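Local atomic coordinates of Exo-poly-alpha-D-galacturonosidase (Thermotoga maritima, PDB entry 3JUR), a protein that probably hydrolyses the alpha-1,4 linkages of polygalacturonate, the backbone of pectin, from the chain end, as a hyperthermoactive exopolygalacturonase of glycoside hydrolase family 28. Residues Val101-Glu106 against Tyr113-Tyr118; Glu106-Tyr111 against Lys165-Met170; Gly156-Gln161 against Gly185-Pro190; Lys329-Arg334 against Leu360-Glu365. All blocks are in the same frame, centred on the assembly; numbering follows the deposited sequence.

Interaction 1 (Val101-Glu106 against Tyr113-Tyr118)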
# COMPACT_ATOMS: atom_id res chain seq x y z
N VAL D 101 -47.94 1.31 33.46
CA VAL D 101 -46.87 1.09 34.44
C VAL D 101 -45.74 2.09 34.22
O VAL D 101 -45.65 2.70 33.15
CB VAL D 101 -46.31 -0.36 34.37
CG1 VAL D 101 -47.39 -1.38 34.69
CG2 VAL D 101 -45.65 -0.65 33.01
N LEU D 102 -44.88 2.25 35.23
CA LEU D 102 -43.68 3.07 35.09
C LEU D 102 -42.78 2.45 34.04
O LEU D 102 -42.38 1.29 34.15
CB LEU D 102 -42.93 3.18 36.42
CG LEU D 102 -41.58 3.91 36.42
CD1 LEU D 102 -41.72 5.41 36.12
CD2 LEU D 102 -40.89 3.71 37.77
N THR D 103 -42.47 3.23 33.01
CA THR D 103 -41.66 2.75 31.89
C THR D 103 -40.95 3.93 31.21
O THR D 103 -40.82 5.02 31.79
CB THR D 103 -42.51 1.87 30.90
OG1 THR D 103 -41.65 1.20 29.97
CG2 THR D 103 -43.56 2.70 30.13
N ARG D 104 -40.48 3.72 29.99
CA ARG D 104 -39.70 4.73 29.30
C ARG D 104 -39.95 4.64 27.80
O ARG D 104 -40.11 3.54 27.27
CB ARG D 104 -38.22 4.53 29.63
CG ARG D 104 -37.46 5.83 29.84
CD ARG D 104 -35.99 5.61 30.16
NE ARG D 104 -35.71 5.85 31.57
CZ ARG D 104 -34.57 6.34 32.04
NH1 ARG D 104 -33.58 6.66 31.21
NH2 ARG D 104 -34.41 6.51 33.34
N PHE D 105 -40.02 5.78 27.13
CA PHE D 105 -40.11 5.79 25.67
C PHE D 105 -39.05 6.71 25.07
O PHE D 105 -39.06 7.92 25.31
CB PHE D 105 -41.51 6.19 25.18
CG PHE D 105 -41.73 5.96 23.70
CD1 PHE D 105 -42.30 4.77 23.25
CD2 PHE D 105 -41.37 6.92 22.76
CE1 PHE D 105 -42.51 4.55 21.89
CE2 PHE D 105 -41.57 6.71 21.40
CZ PHE D 105 -42.14 5.52 20.97
N GLU D 106 -38.15 6.12 24.30
CA GLU D 106 -37.02 6.83 23.67
C GLU D 106 -36.36 7.84 24.61
O GLU D 106 -36.17 9.02 24.26
CB GLU D 106 -37.43 7.44 22.32
CG GLU D 106 -37.76 6.37 21.27
CD GLU D 106 -38.10 6.94 19.89
OE1 GLU D 106 -38.75 8.00 19.81
OE2 GLU D 106 -37.72 6.30 18.89
N TYR D 113 -48.34 1.58 28.36
CA TYR D 113 -48.54 0.15 28.21
C TYR D 113 -47.39 -0.64 28.82
O TYR D 113 -46.22 -0.27 28.67
CB TYR D 113 -48.69 -0.22 26.72
CG TYR D 113 -49.97 0.26 26.08
CD1 TYR D 113 -51.21 -0.27 26.46
CD2 TYR D 113 -49.95 1.24 25.08
CE1 TYR D 113 -52.39 0.17 25.87
CE2 TYR D 113 -51.13 1.68 24.48
CZ TYR D 113 -52.35 1.15 24.88
OH TYR D 113 -53.52 1.58 24.29
N SER D 114 -47.74 -1.73 29.51
CA SER D 114 -46.74 -2.62 30.09
C SER D 114 -45.82 -3.22 29.02
O SER D 114 -46.30 -3.64 27.96
CB SER D 114 -47.43 -3.75 30.86
OG SER D 114 -46.48 -4.70 31.32
N PRO D 115 -44.50 -3.26 29.28
CA PRO D 115 -43.64 -4.12 28.47
C PRO D 115 -44.15 -5.57 28.55
O PRO D 115 -44.83 -5.93 29.52
CB PRO D 115 -42.28 -3.99 29.15
CG PRO D 115 -42.30 -2.64 29.74
CD PRO D 115 -43.72 -2.45 30.23
N LEU D 116 -43.82 -6.38 27.54
CA LEU D 116 -44.35 -7.74 27.45
C LEU D 116 -43.83 -8.63 28.59
O LEU D 116 -44.57 -9.46 29.13
CB LEU D 116 -44.09 -8.37 26.07
CG LEU D 116 -44.19 -7.54 24.77
CD1 LEU D 116 -44.25 -8.47 23.56
CD2 LEU D 116 -45.34 -6.55 24.72
N VAL D 117 -42.56 -8.46 28.95
CA VAL D 117 -42.01 -9.08 30.16
C VAL D 117 -41.46 -7.93 31.00
O VAL D 117 -40.63 -7.15 30.53
CB VAL D 117 -40.89 -10.11 29.84
CG1 VAL D 117 -40.43 -10.81 31.11
CG2 VAL D 117 -41.38 -11.14 28.83
N TYR D 118 -41.94 -7.81 32.23
CA TYR D 118 -41.70 -6.62 33.04
C TYR D 118 -41.31 -6.94 34.48
O TYR D 118 -41.98 -7.75 35.16
CB TYR D 118 -42.95 -5.73 33.01
CG TYR D 118 -42.88 -4.40 33.75
CD1 TYR D 118 -42.01 -3.38 33.33
CD2 TYR D 118 -43.71 -4.14 34.84
CE1 TYR D 118 -41.95 -2.16 34.00
CE2 TYR D 118 -43.67 -2.92 35.51
CZ TYR D 118 -42.79 -1.93 35.08
OH TYR D 118 -42.75 -0.72 35.75

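Interaction 2 (Glu106-Tyr111 against Lys165-Met170)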
# COMPACT_ATOMS: atom_id res chain seq x y z
N GLU D 106 -38.15 6.12 24.30
CA GLU D 106 -37.02 6.83 23.67
C GLU D 106 -36.36 7.84 24.61
O GLU D 106 -36.17 9.02 24.26
CB GLU D 106 -37.43 7.44 22.32
CG GLU D 106 -37.76 6.37 21.27
CD GLU D 106 -38.10 6.94 19.89
OE1 GLU D 106 -38.75 8.00 19.81
OE2 GLU D 106 -37.72 6.30 18.89
N GLY D 107 -36.01 7.36 25.81
CA GLY D 107 -35.24 8.13 26.78
C GLY D 107 -36.00 9.03 27.74
O GLY D 107 -35.39 9.73 28.55
N ILE D 108 -37.33 9.03 27.65
CA ILE D 108 -38.15 9.83 28.58
C ILE D 108 -39.11 8.94 29.37
O ILE D 108 -39.85 8.14 28.79
CB ILE D 108 -38.91 10.99 27.86
CG1 ILE D 108 -37.94 11.95 27.17
CG2 ILE D 108 -39.80 11.77 28.85
CD1 ILE D 108 -38.57 12.85 26.12
N GLU D 109 -39.09 9.10 30.70
CA GLU D 109 -39.96 8.33 31.59
C GLU D 109 -41.42 8.73 31.45
O GLU D 109 -41.75 9.90 31.24
CB GLU D 109 -39.53 8.52 33.05
CG GLU D 109 -38.19 7.90 33.39
CD GLU D 109 -37.93 7.84 34.88
OE1 GLU D 109 -37.24 6.90 35.34
OE2 GLU D 109 -38.42 8.74 35.60
N LEU D 110 -42.30 7.74 31.56
CA LEU D 110 -43.74 7.95 31.48
C LEU D 110 -44.51 6.76 32.06
O LEU D 110 -43.91 5.74 32.41
CB LEU D 110 -44.16 8.19 30.02
CG LEU D 110 -44.34 6.98 29.09
CD1 LEU D 110 -45.04 7.39 27.82
CD2 LEU D 110 -43.01 6.28 28.78
N TYR D 111 -45.82 6.91 32.16
CA TYR D 111 -46.71 5.78 32.42
C TYR D 111 -47.40 5.40 31.12
O TYR D 111 -48.03 6.24 30.46
CB TYR D 111 -47.70 6.09 33.54
CG TYR D 111 -47.07 5.94 34.91
CD1 TYR D 111 -47.30 4.81 35.68
CD2 TYR D 111 -46.22 6.93 35.41
CE1 TYR D 111 -46.70 4.66 36.94
CE2 TYR D 111 -45.62 6.79 36.66
CZ TYR D 111 -45.87 5.66 37.42
OH TYR D 111 -45.27 5.54 38.65
N LYS D 165 -44.23 14.16 20.57
CA LYS D 165 -44.17 15.61 20.68
C LYS D 165 -44.63 16.07 22.07
O LYS D 165 -43.95 16.86 22.72
CB LYS D 165 -45.02 16.25 19.58
CG LYS D 165 -45.06 17.77 19.57
CD LYS D 165 -46.03 18.26 18.51
CE LYS D 165 -46.24 19.77 18.58
NZ LYS D 165 -45.03 20.50 18.14
N LYS D 166 -45.78 15.55 22.51
CA LYS D 166 -46.34 15.88 23.83
C LYS D 166 -45.45 15.44 24.98
O LYS D 166 -45.21 16.21 25.92
CB LYS D 166 -47.75 15.28 23.99
CG LYS D 166 -48.84 16.03 23.23
CD LYS D 166 -50.25 15.66 23.71
CE LYS D 166 -50.67 14.26 23.29
NZ LYS D 166 -52.10 14.00 23.65
N LEU D 167 -44.95 14.21 24.91
CA LEU D 167 -44.05 13.66 25.92
C LEU D 167 -42.78 14.51 26.12
O LEU D 167 -42.36 14.74 27.26
CB LEU D 167 -43.69 12.20 25.59
CG LEU D 167 -42.75 11.44 26.54
CD1 LEU D 167 -43.36 11.29 27.93
CD2 LEU D 167 -42.39 10.07 25.98
N LYS D 168 -42.19 14.97 25.02
CA LYS D 168 -40.99 15.81 25.08
C LYS D 168 -41.30 17.14 25.77
O LYS D 168 -40.54 17.59 26.63
CB LYS D 168 -40.42 16.05 23.68
CG LYS D 168 -39.74 14.83 23.06
CD LYS D 168 -39.32 15.11 21.62
CE LYS D 168 -38.56 13.94 21.02
NZ LYS D 168 -38.55 14.00 19.53
N GLU D 169 -42.42 17.75 25.38
CA GLU D 169 -42.86 19.02 25.98
C GLU D 169 -43.11 18.91 27.48
O GLU D 169 -42.72 19.80 28.24
CB GLU D 169 -44.09 19.56 25.25
CG GLU D 169 -43.72 20.50 24.11
CD GLU D 169 -44.79 20.58 23.03
OE1 GLU D 169 -45.98 20.76 23.36
OE2 GLU D 169 -44.43 20.46 21.84
N MET D 170 -43.73 17.82 27.91
CA MET D 170 -43.96 17.54 29.33
C MET D 170 -42.64 17.45 30.11
O MET D 170 -42.51 18.04 31.18
CB MET D 170 -44.75 16.24 29.52
CG MET D 170 -46.22 16.34 29.15
SD MET D 170 -46.96 14.70 28.95
CE MET D 170 -48.70 15.14 28.98

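Interaction 3 (Gly156-Gln161 against Gly185-Pro190)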
# COMPACT_ATOMS: atom_id res chain seq x y z
N GLY D 156 -54.24 8.37 6.99
CA GLY D 156 -55.38 8.82 7.79
C GLY D 156 -55.56 8.07 9.10
O GLY D 156 -56.51 8.32 9.83
N LEU D 157 -54.64 7.14 9.38
CA LEU D 157 -54.66 6.41 10.65
C LEU D 157 -53.66 7.03 11.62
O LEU D 157 -52.70 7.67 11.20
CB LEU D 157 -54.38 4.91 10.42
CG LEU D 157 -55.53 3.94 10.05
CD1 LEU D 157 -56.40 3.59 11.26
CD2 LEU D 157 -56.39 4.44 8.88
N PRO D 158 -53.91 6.89 12.94
CA PRO D 158 -53.03 7.44 13.97
C PRO D 158 -51.61 6.87 13.99
O PRO D 158 -51.35 5.78 13.47
CB PRO D 158 -53.74 7.07 15.28
CG PRO D 158 -54.75 6.02 14.90
CD PRO D 158 -55.16 6.37 13.52
N ASN D 159 -50.70 7.63 14.60
CA ASN D 159 -49.33 7.19 14.87
C ASN D 159 -48.76 7.89 16.10
O ASN D 159 -49.43 8.72 16.72
CB ASN D 159 -48.44 7.37 13.63
CG ASN D 159 -48.39 8.80 13.14
OD1 ASN D 159 -47.91 9.69 13.83
ND2 ASN D 159 -48.89 9.02 11.93
N GLN D 160 -47.51 7.56 16.43
CA GLN D 160 -46.85 8.01 17.65
C GLN D 160 -46.45 9.50 17.68
O GLN D 160 -46.24 10.06 18.75
CB GLN D 160 -45.59 7.16 17.92
CG GLN D 160 -44.55 7.21 16.81
CD GLN D 160 -43.28 6.46 17.16
OE1 GLN D 160 -43.31 5.28 17.50
NE2 GLN D 160 -42.14 7.16 17.07
N GLN D 161 -46.37 10.13 16.50
CA GLN D 161 -45.79 11.48 16.35
C GLN D 161 -46.31 12.57 17.30
O GLN D 161 -45.51 13.33 17.86
CB GLN D 161 -45.84 11.94 14.89
CG GLN D 161 -44.79 11.26 14.01
CD GLN D 161 -45.07 11.41 12.52
OE1 GLN D 161 -45.38 12.50 12.04
NE2 GLN D 161 -44.95 10.31 11.79
N GLY D 185 -55.73 5.24 24.07
CA GLY D 185 -55.97 6.45 23.29
C GLY D 185 -54.68 7.11 22.80
O GLY D 185 -54.72 8.16 22.15
N HIS D 186 -53.55 6.49 23.11
CA HIS D 186 -52.24 6.99 22.69
C HIS D 186 -51.45 5.88 22.01
O HIS D 186 -51.77 4.70 22.15
CB HIS D 186 -51.48 7.59 23.87
CG HIS D 186 -52.22 8.71 24.53
ND1 HIS D 186 -52.05 10.03 24.15
CD2 HIS D 186 -53.16 8.71 25.49
CE1 HIS D 186 -52.85 10.79 24.87
NE2 HIS D 186 -53.54 10.02 25.70
N TYR D 187 -50.42 6.27 21.25
CA TYR D 187 -49.80 5.35 20.30
C TYR D 187 -48.30 5.18 20.47
O TYR D 187 -47.53 5.19 19.50
CB TYR D 187 -50.20 5.75 18.86
CG TYR D 187 -51.70 5.74 18.67
CD1 TYR D 187 -52.35 4.60 18.22
CD2 TYR D 187 -52.47 6.87 18.96
CE1 TYR D 187 -53.74 4.58 18.05
CE2 TYR D 187 -53.85 6.86 18.81
CZ TYR D 187 -54.48 5.71 18.35
OH TYR D 187 -55.84 5.70 18.19
N LEU D 188 -47.89 5.00 21.73
CA LEU D 188 -46.50 4.72 22.08
C LEU D 188 -46.33 3.24 22.43
O LEU D 188 -46.83 2.78 23.47
CB LEU D 188 -46.05 5.61 23.24
CG LEU D 188 -46.25 7.13 23.10
CD1 LEU D 188 -45.96 7.84 24.41
CD2 LEU D 188 -45.38 7.70 21.97
N ARG D 189 -45.66 2.50 21.55
CA ARG D 189 -45.37 1.07 21.75
C ARG D 189 -44.54 0.82 23.01
O ARG D 189 -43.74 1.67 23.42
CB ARG D 189 -44.61 0.50 20.56
CG ARG D 189 -45.41 0.38 19.27
CD ARG D 189 -44.45 0.21 18.11
NE ARG D 189 -43.70 1.43 17.84
CZ ARG D 189 -42.50 1.48 17.26
NH1 ARG D 189 -41.87 0.36 16.89
NH2 ARG D 189 -41.91 2.65 17.06
N PRO D 190 -44.73 -0.35 23.65
CA PRO D 190 -43.92 -0.72 24.81
C PRO D 190 -42.65 -1.48 24.39
O PRO D 190 -42.59 -2.01 23.28
CB PRO D 190 -44.85 -1.65 25.58
CG PRO D 190 -45.66 -2.32 24.52
CD PRO D 190 -45.83 -1.31 23.42
O HOH W 1 -44.97 3.81 18.97

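Interaction 4 (Lys329-Arg334 against Leu360-Glu365)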
# COMPACT_ATOMS: atom_id res chain seq x y z
N LYS D 329 -23.96 8.87 18.43
CA LYS D 329 -24.97 9.85 18.03
C LYS D 329 -25.33 10.77 19.19
O LYS D 329 -25.61 10.29 20.29
CB LYS D 329 -26.28 9.18 17.61
CG LYS D 329 -26.18 7.91 16.81
CD LYS D 329 -27.56 7.41 16.42
CE LYS D 329 -28.17 6.50 17.49
NZ LYS D 329 -29.37 5.79 16.97
N THR D 330 -25.36 12.07 18.92
CA THR D 330 -25.79 13.06 19.90
C THR D 330 -26.07 14.38 19.17
O THR D 330 -25.86 14.49 17.96
CB THR D 330 -24.74 13.28 21.01
OG1 THR D 330 -25.26 14.16 22.01
CG2 THR D 330 -23.43 13.85 20.42
N ASN D 331 -26.56 15.38 19.91
CA ASN D 331 -26.72 16.74 19.39
C ASN D 331 -26.72 17.75 20.54
O ASN D 331 -26.62 17.36 21.71
CB ASN D 331 -27.99 16.87 18.53
CG ASN D 331 -29.27 16.53 19.29
OD1 ASN D 331 -29.40 16.84 20.48
ND2 ASN D 331 -30.22 15.92 18.61
N SER D 332 -26.84 19.04 20.22
CA SER D 332 -26.77 20.09 21.24
C SER D 332 -28.05 20.30 22.07
O SER D 332 -28.11 21.22 22.89
CB SER D 332 -26.25 21.41 20.64
OG SER D 332 -27.07 21.86 19.57
N ARG D 333 -29.06 19.46 21.88
CA ARG D 333 -30.19 19.41 22.83
C ARG D 333 -29.88 18.44 23.98
O ARG D 333 -30.53 18.51 25.02
CB ARG D 333 -31.50 18.95 22.16
CG ARG D 333 -31.70 19.36 20.72
CD ARG D 333 -32.77 20.41 20.55
NE ARG D 333 -34.11 19.84 20.51
CZ ARG D 333 -35.11 20.33 19.77
NH1 ARG D 333 -34.92 21.38 18.99
NH2 ARG D 333 -36.30 19.74 19.81
N ARG D 334 -28.89 17.56 23.78
CA ARG D 334 -28.66 16.42 24.68
C ARG D 334 -27.83 16.71 25.92
O ARG D 334 -28.07 16.13 26.97
CB ARG D 334 -28.01 15.24 23.94
CG ARG D 334 -28.85 14.59 22.86
CD ARG D 334 -29.98 13.73 23.42
NE ARG D 334 -30.61 13.01 22.32
CZ ARG D 334 -31.53 13.52 21.51
NH1 ARG D 334 -31.97 14.77 21.68
NH2 ARG D 334 -32.02 12.79 20.52
N LEU D 360 -22.47 14.63 15.78
CA LEU D 360 -22.98 15.54 16.80
C LEU D 360 -24.12 16.40 16.27
O LEU D 360 -24.49 17.40 16.90
CB LEU D 360 -21.87 16.40 17.41
CG LEU D 360 -21.04 15.82 18.56
CD1 LEU D 360 -20.20 14.62 18.12
CD2 LEU D 360 -20.17 16.92 19.17
N ARG D 361 -24.69 16.00 15.14
CA ARG D 361 -25.81 16.71 14.51
C ARG D 361 -27.03 15.81 14.33
O ARG D 361 -27.79 15.96 13.38
CB ARG D 361 -25.40 17.26 13.15
CG ARG D 361 -24.34 18.33 13.20
CD ARG D 361 -23.61 18.38 11.88
NE ARG D 361 -22.21 18.75 12.06
CZ ARG D 361 -21.32 18.86 11.08
NH1 ARG D 361 -21.69 18.64 9.82
NH2 ARG D 361 -20.07 19.22 11.36
N TYR D 362 -27.22 14.87 15.26
CA TYR D 362 -28.32 13.91 15.20
C TYR D 362 -29.70 14.57 15.08
O TYR D 362 -30.02 15.48 15.85
CB TYR D 362 -28.28 13.01 16.43
CG TYR D 362 -29.28 11.89 16.37
CD1 TYR D 362 -29.06 10.78 15.55
CD2 TYR D 362 -30.46 11.95 17.11
CE1 TYR D 362 -29.98 9.76 15.47
CE2 TYR D 362 -31.39 10.92 17.04
CZ TYR D 362 -31.14 9.83 16.22
OH TYR D 362 -32.04 8.80 16.15
N ASP D 363 -30.49 14.10 14.11
CA ASP D 363 -31.83 14.64 13.77
C ASP D 363 -31.82 16.12 13.36
O ASP D 363 -32.89 16.74 13.26
CB ASP D 363 -32.85 14.43 14.91
CG ASP D 363 -33.42 13.01 14.95
OD1 ASP D 363 -33.09 12.18 14.08
OD2 ASP D 363 -34.22 12.72 15.86
N ASN D 364 -30.64 16.67 13.10
CA ASN D 364 -30.47 18.10 12.75
C ASN D 364 -31.14 19.05 13.75
O ASN D 364 -31.72 20.06 13.37
CB ASN D 364 -30.94 18.39 11.32
CG ASN D 364 -30.09 17.69 10.28
OD1 ASN D 364 -29.16 18.28 9.73
ND2 ASN D 364 -30.40 16.42 10.02
N GLU D 365 -31.04 18.70 15.03
CA GLU D 365 -31.66 19.45 16.10
C GLU D 365 -30.61 20.10 16.97
O GLU D 365 -29.57 19.50 17.25
CB GLU D 365 -32.55 18.54 16.95
CG GLU D 365 -33.83 18.13 16.25
CD GLU D 365 -34.70 17.22 17.10
OE1 GLU D 365 -35.90 17.11 16.78
OE2 GLU D 365 -34.18 16.63 18.07
O HOH W 2 -31.43 7.53 19.11
O HOH W 3 -31.11 6.80 14.50
O HOH W 4 -26.02 19.71 17.36

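Interaction 1 (Val101-Glu106 against Tyr113-Tyr118)
Val101 and Tyr118 meet from opposite directions, and one methyl group of the valine does most of the work. CG1 stands anti to the carbonyl carbon (chi1 -61°), which leaves CG2 between the backbone N and the carbonyl carbon, directed at the ring. CG2 sits over one face of Tyr118 in a CH-pi contact, 4.0 Å from the ring centroid and displaced toward the rim. The same methyl reaches Ser114, with CG2 to CA at 3.7 Å, and Pro115, with CG2 to CD at 3.8 Å, so that aromatic face, backbone and proline ring surround it on the tightly packed side. Ser114 is itself held by a bond from its OG to Pro115 O, at 2.7 Å, and by His75, whose ring also meets that of Tyr118. Beside the methyl lies a polar anchor: Tyr118 OH donates to Leu102 O at 2.6 Å, arriving in the carbonyl plane on a lone pair. This bond fixes the outer end of the phenol at the point where the chain turns a corner.

Away from this methyl the fit is looser. Leu102, partly exposed like Val101, brings only its CB to 4.0 Å from Tyr118 OH, while Thr103 and Pro115 slide past one another and the threonine OG1 bonds instead with Gln194. Strand 117-120 runs parallel to strands 68-75 and 193-196, whereas strand 103-105 belongs to a small hairpin: the arrangement is that of an excursion folded back onto a coil of the right-handed parallel beta-helix characteristic of family 28.

Interaction 2 (Glu106-Tyr111 against Lys165-Met170)
Ile108 and Lys168 mark the nearest backbone approach, their CA atoms 7.5 Å apart, where strand 108-111 passes across helix 165-170. The two axes come within 9.2 Å and their directions differ by 109°, so the strand runs roughly crosswise to the helix and meets it through just two successive helix residues, Leu167 and Lys168. Leu167 occupies the centre. Its CD1 lies 3.7 Å from CG2 of Ile108 and 3.8 Å from CB of Leu110, reaching the two strand residues that face the helix. With CG anti to the backbone N (chi1 -180°), the leucine carries its branched end to the strand. This is helix-on-hairpin packing: the partner strand 103-105 adds Phe105 to the surface under Leu167, and helix 161-173 covers that face of the antiparallel pair. Were Leu167 cut back to an alanine, a gap is likely to open between Ile108, Leu110 and Phe105, and the helix to lose its main apolar grip on the hairpin. Beside this leucine, the Ile108 and Lys168 side chains cross at about a right angle, Ile108 CD1 lying 3.8 Å from Lys168 CG. Glu109 points the other way, where its carboxylate bonds with Tyr196 and forms a salt bridge with Arg275.

Interaction 3 (Gly156-Gln161 against Gly185-Pro190)
Pro158 and Tyr187 supply the apolar part of this contact. The proline lies over one face of the phenol ring, with CB 3.6 Å from the centroid and only 17° off the normal, a close CH-pi contact; CG continues toward the hydroxyl end, 3.5 Å from Tyr187 OH. Trp145 meets the same tyrosine edge-to-face. A looser apolar touch joins Gln160 CB to Leu188 CD2.

Direct hydrogen bonding centres on Gln160 and Arg189. Gln160 CG lies between its backbone N and carbonyl carbon, and the chain, extended beyond it, carries OE1 across to the arginine. The guanidinium presents its edge, and NH2 donates to Gln160 OE1 over 3.0 Å along an almost straight path (168° at the hydrogen). From the amide's side the donor is tilted off the carbonyl plane, the two flat groups being turned 37° apart. Arg189 NH1 has further mates in Pro236 O and Pro212 O.

A single water completes the polar network. It donates to Gln160 OE1 at 2.7 Å and to Tyr187 O at 3.0 Å, and accepts from both Arg189 N and Arg189 NE, so four bonds grip it and OE1 receives two donors.

Asn159 OD1 accepts from Gln161 N at 3.1 Å, a capping bond at the entrance to helix 161-173. Along the chain the two loops bracket that helix, within a long excursion between strands 132-134 and 193-196 of the parallel beta-helix. Arg189 NH2, besides holding Gln160 OE1, bonds to Asn237 OD1, and Asn237 opens an Asn-Asn-Asp sequence that probably corresponds to the family's Asn-Thr-Asp signature at the active site.

Interaction 4 (Lys329-Arg334 against Leu360-Glu365)
Asn331 reaches across to Tyr362 and Glu365, and its side chain can be followed atom by atom. CB lies 3.3 Å from Glu365 O. CG, set between the backbone N and the carbonyl carbon (chi1 60°), rests over one face of the Arg334 guanidinium. At the tip the amide divides its roles: ND2 donates to Tyr362 O at 2.8 Å, nearly straight at 170°, while OD1 turns back to accept from Arg333 N at 3.0 Å, forming an Asx turn. Without the amide, as with an alanine here, Tyr362 O would probably lose this donor and the turn at Arg333 be free to shift.

The backbones add a bond from Tyr362 N to Thr330 O, 3.0 Å long. The Lys329 side chain runs obliquely to that of Tyr362, with Lys329 CD 3.5 Å from Tyr362 CE1, and a water accepts from Lys329 NZ and bonds with Tyr362 OH at 2.8 Å. Further along the segment the Glu365 carboxylate stacks on the Arg333 guanidinium, their planes 14° apart, so no N-H is aimed at it and the attraction is one of charge alone.

Lys329 closes an Arg-Leu-Lys sequence resembling the Arg-Ile-Lys signature of family 28 and forms a salt bridge with Asp261, so it probably lies near the active site. The chemistry implies that two directional bonds, one from the Asn331 amide and one between backbones, lock the loops together, while the charged ends interact through charge or water.

Overall arrangement
Interactions 1, 2 and 3 form one cluster on the same side of the chain's centre, their centres about 13 to 15 Å apart; the centre of interaction 4 is about 17 Å from that of interaction 2 and about 24 to 25 Å from those of interactions 3 and 1. Interactions 1 and 2 share Glu106 and the hairpin of strands 103-105 and 108-112, and helix 161-173 ties interaction 2 to interaction 3. Along the chain the segments of interaction 2 alternate with those of both 1 and 3, while 1 closes before 3 opens. Interaction 4 comes last, after adjacent parallel strands 327-329 and 357-359. The principle is a regular beta-helix core: loops, hairpin and helix pack on one another outside it, and successive coils are joined through their loops.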